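Long-range contact in YceI-like domain protein (Burkholderia cenocepacia BC7, PDB 5IXH), which binds a long polyprenyl diphosphate inside its lipocalin-like beta barrel and probably captures antibiotics outside the cell: residues 61-73 and 131-143. Numbering follows the deposited sequence.
Sequences YNDQVAGKDWFDA and KRSAFNVGTGEWK. With OTP ((2E,6E,10E,14E,18E,22E,26E)-3,7,11,15,19,23,27,31-octamethyldotriaconta-2,6,10,14,18,22,26,30-octaenyl trihydrogen diphosphate), chain C.
Trp-70 drives the edge of its indole into the face of Trp-142, with NE1 of Trp-70 sitting 3.3 Å from CG of Trp-142. The planes of the two five-membered rings meet at 55°, an edge-to-face pair. One face of Trp-70 receives Gly-138, whose CA lies 3.7 Å from the centroid of the six-membered ring and only 11° off its normal, a CH-pi contact. At the edge of the same indole, CG1 of Val-137 comes 3.7 Å from Trp-70 CE3 and also meets the edge of Phe-71.

Next to these rings the backbones join. The carbonyl O of Asp-69 accepts from two successive amides, Gly-138 N and Thr-139 N, each at 2.8 Å; the first lies in the carbonyl plane, the second is tilted from it. Water 2 bridges Asp-69 OD2 and Glu-141 N.

Arg-132 ties together residues 137-142. Its chain, extended from CG to NE (chi2 -173°), carries the guanidinium past Trp-70 CH2, which lies over one face. Arg-132 NH1 donates in plane to Val-137 O at 3.0 Å and to Gly-138 O, while Arg-132 NH2 reaches Trp-142 O at 2.8 Å. The backbone carbonyls of Val-148 and Ala-149 accept from NH2 and NE respectively.

Val-65, Phe-71 and Val-137 touch the prenyl chain of OTP, and the Trp-142 edge faces diphosphate O3, 3.7 Å from CZ3: the loops form part of the ligand-pocket mouth of a YceI-like, lipocalin-type antiparallel barrel.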
loop_
_atom_site.group_PDB
_atom_site.type_symbol
_atom_site.label_atom_id
_atom_site.label_comp_id
_atom_site.label_asym_id
_atom_site.label_seq_id
_atom_site.Cartn_x
_atom_site.Cartn_y
_atom_site.Cartn_z
ATOM N N TYR A 61 0.714 10.440 17.230
ATOM C CA TYR A 61 1.098 9.267 16.463
ATOM C C TYR A 61 1.512 9.686 15.061
ATOM O O TYR A 61 2.509 9.200 14.532
ATOM C CB TYR A 61 -0.048 8.271 16.362
ATOM C CG TYR A 61 -0.421 7.528 17.624
ATOM C CD1 TYR A 61 0.354 7.580 18.791
ATOM C CD2 TYR A 61 -1.583 6.774 17.663
ATOM C CE1 TYR A 61 -0.011 6.878 19.922
ATOM C CE2 TYR A 61 -1.958 6.081 18.794
ATOM C CZ TYR A 61 -1.172 6.137 19.923
ATOM O OH TYR A 61 -1.561 5.440 21.044
ATOM N N ASN A 62 0.763 10.590 14.439
ATOM C CA ASN A 62 1.087 10.999 13.078
ATOM C C ASN A 62 2.466 11.618 13.005
ATOM O O ASN A 62 3.245 11.327 12.092
ATOM C CB ASN A 62 0.044 11.984 12.545
ATOM C CG ASN A 62 -1.305 11.326 12.310
ATOM O OD1 ASN A 62 -1.426 10.100 12.368
ATOM N ND2 ASN A 62 -2.333 12.140 12.062
ATOM N N ASP A 63 2.799 12.453 13.985
ATOM C CA ASP A 63 4.117 13.082 14.017
ATOM C C ASP A 63 5.225 12.057 14.217
ATOM O O ASP A 63 6.260 12.127 13.545
ATOM C CB ASP A 63 4.198 14.136 15.107
ATOM C CG ASP A 63 3.397 15.355 14.785
ATOM O OD1 ASP A 63 2.969 15.490 13.624
ATOM O OD2 ASP A 63 3.209 16.185 15.696
ATOM N N GLN A 64 5.031 11.122 15.144
ATOM C CA GLN A 64 6.036 10.100 15.395
ATOM C C GLN A 64 6.293 9.269 14.142
ATOM O O GLN A 64 7.444 8.992 13.826
ATOM C CB GLN A 64 5.610 9.159 16.532
ATOM C CG GLN A 64 6.484 7.894 16.688
ATOM C CD GLN A 64 7.700 8.131 17.541
ATOM O OE1 GLN A 64 8.840 7.899 17.133
ATOM N NE2 GLN A 64 7.458 8.581 18.741
ATOM N N VAL A 65 5.233 8.830 13.483
ATOM C CA VAL A 65 5.390 7.916 12.362
ATOM C C VAL A 65 6.013 8.632 11.161
ATOM O O VAL A 65 6.639 8.004 10.310
ATOM C CB VAL A 65 4.065 7.188 12.037
ATOM C CG1 VAL A 65 4.196 6.311 10.793
ATOM C CG2 VAL A 65 3.669 6.309 13.220
ATOM N N ALA A 66 5.879 9.949 11.095
ATOM C CA ALA A 66 6.539 10.701 10.042
ATOM C C ALA A 66 8.045 10.853 10.296
ATOM O O ALA A 66 8.817 11.151 9.367
ATOM C CB ALA A 66 5.902 12.074 9.875
ATOM N N GLY A 67 8.486 10.652 11.525
ATOM C CA GLY A 67 9.848 10.939 11.923
ATOM C C GLY A 67 10.868 9.921 11.451
ATOM O O GLY A 67 10.507 8.880 10.924
ATOM N N LYS A 68 12.141 10.204 11.733
ATOM C CA LYS A 68 13.278 9.478 11.158
ATOM C C LYS A 68 13.248 7.971 11.393
ATOM O O LYS A 68 13.493 7.189 10.466
ATOM C CB LYS A 68 14.592 10.074 11.667
ATOM C CG LYS A 68 15.822 9.425 11.049
ATOM C CD LYS A 68 17.105 10.095 11.521
ATOM C CE LYS A 68 18.338 9.309 11.091
ATOM N NZ LYS A 68 18.391 9.103 9.616
ATOM N N ASP A 69 12.915 7.544 12.604
ATOM C CA ASP A 69 12.937 6.106 12.901
ATOM C C ASP A 69 11.827 5.356 12.198
ATOM O O ASP A 69 11.929 4.139 12.006
ATOM C CB ASP A 69 12.809 5.794 14.394
ATOM C CG ASP A 69 14.013 6.220 15.194
ATOM O OD1 ASP A 69 15.108 6.326 14.614
ATOM O OD2 ASP A 69 13.851 6.426 16.416
ATOM N N TRP A 70 10.762 6.067 11.840
ATOM C CA TRP A 70 9.602 5.460 11.182
ATOM C C TRP A 70 9.674 5.733 9.690
ATOM O O TRP A 70 10.566 5.196 9.040
ATOM C CB TRP A 70 8.296 5.907 11.853
ATOM C CG TRP A 70 8.063 5.140 13.120
ATOM C CD1 TRP A 70 8.344 5.541 14.404
ATOM C CD2 TRP A 70 7.524 3.817 13.229
ATOM N NE1 TRP A 70 8.008 4.547 15.288
ATOM C CE2 TRP A 70 7.499 3.482 14.597
ATOM C CE3 TRP A 70 7.052 2.885 12.302
ATOM C CZ2 TRP A 70 7.023 2.257 15.053
ATOM C CZ3 TRP A 70 6.586 1.681 12.759
ATOM C CH2 TRP A 70 6.568 1.375 14.119
ATOM N N PHE A 71 8.806 6.556 9.110
ATOM C CA PHE A 71 8.883 6.744 7.662
ATOM C C PHE A 71 10.042 7.622 7.207
ATOM O O PHE A 71 10.451 7.558 6.058
ATOM C CB PHE A 71 7.606 7.379 7.107
ATOM C CG PHE A 71 6.373 6.510 7.192
ATOM C CD1 PHE A 71 6.441 5.144 7.335
ATOM C CD2 PHE A 71 5.129 7.106 7.197
ATOM C CE1 PHE A 71 5.282 4.393 7.422
ATOM C CE2 PHE A 71 3.976 6.361 7.273
ATOM C CZ PHE A 71 4.057 5.016 7.399
ATOM N N ASP A 72 10.526 8.497 8.076
ATOM C CA ASP A 72 11.490 9.532 7.669
ATOM C C ASP A 72 10.954 10.285 6.441
ATOM O O ASP A 72 11.612 10.374 5.389
ATOM C CB ASP A 72 12.859 8.922 7.403
ATOM C CG ASP A 72 13.979 9.957 7.338
ATOM O OD1 ASP A 72 13.740 11.172 7.486
ATOM O OD2 ASP A 72 15.125 9.527 7.130
ATOM N N ALA A 73 9.759 10.827 6.604
ATOM C CA ALA A 73 9.032 11.428 5.499
ATOM C C ALA A 73 9.745 12.632 4.869
ATOM O O ALA A 73 9.572 12.887 3.688
ATOM C CB ALA A 73 7.647 11.848 5.964
ATOM N N LYS A 131 6.777 -7.039 5.914
ATOM C CA LYS A 131 7.495 -6.824 7.160
ATOM C C LYS A 131 8.034 -5.402 7.142
ATOM O O LYS A 131 8.810 -5.042 6.272
ATOM C CB LYS A 131 8.660 -7.803 7.274
ATOM C CG LYS A 131 8.237 -9.239 7.474
ATOM C CD LYS A 131 9.445 -10.155 7.644
ATOM C CE LYS A 131 9.063 -11.478 8.300
ATOM N NZ LYS A 131 7.730 -11.975 7.856
ATOM N N ARG A 132 7.639 -4.604 8.126
ATOM C CA ARG A 132 8.135 -3.233 8.212
ATOM C C ARG A 132 9.650 -3.188 8.288
ATOM O O ARG A 132 10.278 -2.266 7.748
ATOM C CB ARG A 132 7.493 -2.463 9.375
ATOM C CG ARG A 132 7.827 -2.978 10.775
ATOM C CD ARG A 132 7.007 -2.252 11.833
ATOM N NE ARG A 132 7.324 -2.738 13.168
ATOM C CZ ARG A 132 8.413 -2.407 13.852
ATOM N NH1 ARG A 132 9.310 -1.561 13.340
ATOM N NH2 ARG A 132 8.600 -2.921 15.060
ATOM N N SER A 133 10.241 -4.180 8.953
ATOM C CA SER A 133 11.699 -4.236 9.101
ATOM C C SER A 133 12.430 -4.336 7.754
ATOM O O SER A 133 13.553 -3.851 7.633
ATOM C CB SER A 133 12.120 -5.426 9.982
ATOM O OG SER A 133 11.689 -6.647 9.404
ATOM N N ALA A 134 11.791 -4.942 6.749
ATOM C CA ALA A 134 12.401 -5.088 5.434
ATOM C C ALA A 134 12.657 -3.741 4.773
ATOM O O ALA A 134 13.511 -3.621 3.899
ATOM C CB ALA A 134 11.518 -5.929 4.538
ATOM N N PHE A 135 11.903 -2.728 5.180
ATOM C CA PHE A 135 12.050 -1.385 4.643
ATOM C C PHE A 135 12.615 -0.397 5.681
ATOM O O PHE A 135 12.596 0.804 5.478
ATOM C CB PHE A 135 10.688 -0.906 4.121
ATOM C CG PHE A 135 10.117 -1.791 3.062
ATOM C CD1 PHE A 135 10.452 -1.586 1.735
ATOM C CD2 PHE A 135 9.271 -2.863 3.383
ATOM C CE1 PHE A 135 9.976 -2.403 0.751
ATOM C CE2 PHE A 135 8.780 -3.682 2.395
ATOM C CZ PHE A 135 9.134 -3.459 1.070
ATOM N N ASN A 136 13.092 -0.973 6.789
ATOM C CA ASN A 136 13.671 -0.222 7.896
ATOM C C ASN A 136 12.657 0.788 8.464
ATOM O O ASN A 136 13.051 1.850 8.941
ATOM C CB ASN A 136 14.981 0.459 7.447
ATOM C CG ASN A 136 16.048 0.434 8.514
ATOM O OD1 ASN A 136 16.170 -0.534 9.266
ATOM N ND2 ASN A 136 16.822 1.512 8.603
ATOM N N VAL A 137 11.362 0.466 8.423
ATOM C CA VAL A 137 10.296 1.305 8.982
ATOM C C VAL A 137 10.061 0.912 10.444
ATOM O O VAL A 137 9.509 -0.147 10.753
ATOM C CB VAL A 137 9.007 1.202 8.155
ATOM C CG1 VAL A 137 7.853 1.948 8.838
ATOM C CG2 VAL A 137 9.259 1.769 6.753
ATOM N N GLY A 138 10.508 1.788 11.331
ATOM C CA GLY A 138 10.470 1.561 12.776
ATOM C C GLY A 138 11.796 0.945 13.198
ATOM O O GLY A 138 11.865 -0.249 13.527
ATOM N N THR A 139 12.835 1.757 13.205
ATOM C CA THR A 139 14.160 1.319 13.612
ATOM C C THR A 139 14.513 1.929 14.951
ATOM O O THR A 139 13.663 2.496 15.634
ATOM C CB THR A 139 15.211 1.691 12.563
ATOM O OG1 THR A 139 15.262 3.117 12.389
ATOM C CG2 THR A 139 14.896 1.084 11.284
ATOM N N GLY A 140 15.770 1.801 15.357
ATOM C CA GLY A 140 16.173 2.273 16.673
ATOM C C GLY A 140 15.396 1.541 17.750
ATOM O O GLY A 140 15.287 0.321 17.710
ATOM N N GLU A 141 14.841 2.267 18.712
ATOM C CA GLU A 141 14.063 1.637 19.770
ATOM C C GLU A 141 12.831 0.910 19.238
ATOM O O GLU A 141 12.306 0.004 19.895
ATOM C CB GLU A 141 13.657 2.673 20.815
ATOM C CG GLU A 141 14.837 3.153 21.628
ATOM C CD GLU A 141 14.448 4.150 22.694
ATOM O OE1 GLU A 141 13.295 4.630 22.669
ATOM O OE2 GLU A 141 15.301 4.451 23.556
ATOM N N TRP A 142 12.379 1.270 18.037
ATOM C CA TRP A 142 11.199 0.637 17.493
ATOM C C TRP A 142 11.467 -0.674 16.751
ATOM O O TRP A 142 10.540 -1.264 16.188
ATOM C CB TRP A 142 10.458 1.623 16.580
ATOM C CG TRP A 142 10.008 2.824 17.314
ATOM C CD1 TRP A 142 10.610 4.041 17.327
ATOM C CD2 TRP A 142 8.881 2.922 18.199
ATOM N NE1 TRP A 142 9.920 4.903 18.152
ATOM C CE2 TRP A 142 8.849 4.241 18.694
ATOM C CE3 TRP A 142 7.883 2.030 18.599
ATOM C CZ2 TRP A 142 7.871 4.688 19.587
ATOM C CZ3 TRP A 142 6.908 2.470 19.479
ATOM C CH2 TRP A 142 6.906 3.793 19.958
ATOM N N LYS A 143 12.710 -1.157 16.752
ATOM C CA LYS A 143 12.989 -2.478 16.171
ATOM C C LYS A 143 12.289 -3.576 16.959
ATOM O O LYS A 143 11.987 -4.633 16.409
ATOM C CB LYS A 143 14.491 -2.776 16.130
ATOM C CG LYS A 143 15.256 -1.976 15.085
ATOM C CD LYS A 143 16.709 -2.410 14.928
ATOM C CE LYS A 143 17.552 -2.086 16.130
ATOM N NZ LYS A 143 18.967 -2.469 15.872
HETATM O O7 OTP C . 0.933 1.334 24.624
HETATM P P2 OTP C . 2.011 1.365 23.559
HETATM O O5 OTP C . 3.278 1.958 24.134
HETATM O O6 OTP C . 2.287 -0.040 23.069
HETATM O O4 OTP C . 1.526 2.249 22.334
HETATM P P1 OTP C . 2.473 2.778 21.173
HETATM O O2 OTP C . 3.140 4.066 21.600
HETATM O O3 OTP C . 3.525 1.741 20.844
HETATM O O1 OTP C . 1.558 3.058 19.905
HETATM C C40 OTP C . 1.836 2.490 18.636
HETATM C C39 OTP C . 0.946 3.290 17.690
HETATM C C37 OTP C . 0.838 3.049 16.351
HETATM C C38 OTP C . -0.111 3.976 15.592
HETATM C C36 OTP C . 1.612 1.937 15.607
HETATM C C35 OTP C . 2.253 2.550 14.346
HETATM C C34 OTP C . 2.381 1.525 13.203
HETATM C C32 OTP C . 2.571 1.979 11.918
HETATM C C33 OTP C . 2.653 3.480 11.610
HETATM C C31 OTP C . 2.707 0.971 10.763
HETATM C C30 OTP C . 3.949 1.323 9.917
HETATM C C29 OTP C . 3.449 1.381 8.470
HETATM C C27 OTP C . 4.022 0.649 7.459
HETATM C C28 OTP C . 5.221 -0.285 7.631
HETATM C C26 OTP C . 3.377 0.806 6.081
HETATM C C25 OTP C . 4.435 0.962 4.982
HETATM C C24 OTP C . 3.505 1.055 3.767
HETATM C C22 OTP C . 3.475 2.153 2.953
HETATM C C23 OTP C . 4.382 3.373 3.146
HETATM C C21 OTP C . 2.487 2.107 1.790
HETATM C C20 OTP C . 3.302 1.632 0.588
HETATM C C19 OTP C . 2.281 1.070 -0.407
HETATM C C17 OTP C . 2.298 1.427 -1.739
HETATM C C18 OTP C . 3.352 2.401 -2.271
HETATM C C16 OTP C . 1.279 0.855 -2.740
HETATM C C15 OTP C . 0.186 0.008 -2.060
HETATM C C14 OTP C . -0.526 -0.802 -3.155
HETATM C C12 OTP C . 0.008 -1.992 -3.599
HETATM C C13 OTP C . 1.300 -2.592 -3.032
HETATM C C11 OTP C . -0.699 -2.802 -4.696
HETATM C C10 OTP C . -1.561 -1.920 -5.608
HETATM C C9 OTP C . -1.907 -2.831 -6.797
HETATM C C7 OTP C . -2.446 -2.327 -7.952
HETATM C C8 OTP C . -2.726 -0.831 -8.102
HETATM C C6 OTP C . -2.746 -3.323 -9.089
HETATM C C5 OTP C . -4.128 -3.056 -9.689
HETATM C C4 OTP C . -4.536 -4.387 -10.347
HETATM C C2 OTP C . -4.555 -4.615 -11.704
HETATM C C3 OTP C . -4.989 -6.004 -12.171
HETATM C C1 OTP C . -4.173 -3.558 -12.743
HETATM O O HOH W 1 15.937 5.270 9.882
HETATM O O HOH W 2 14.972 5.252 18.504
#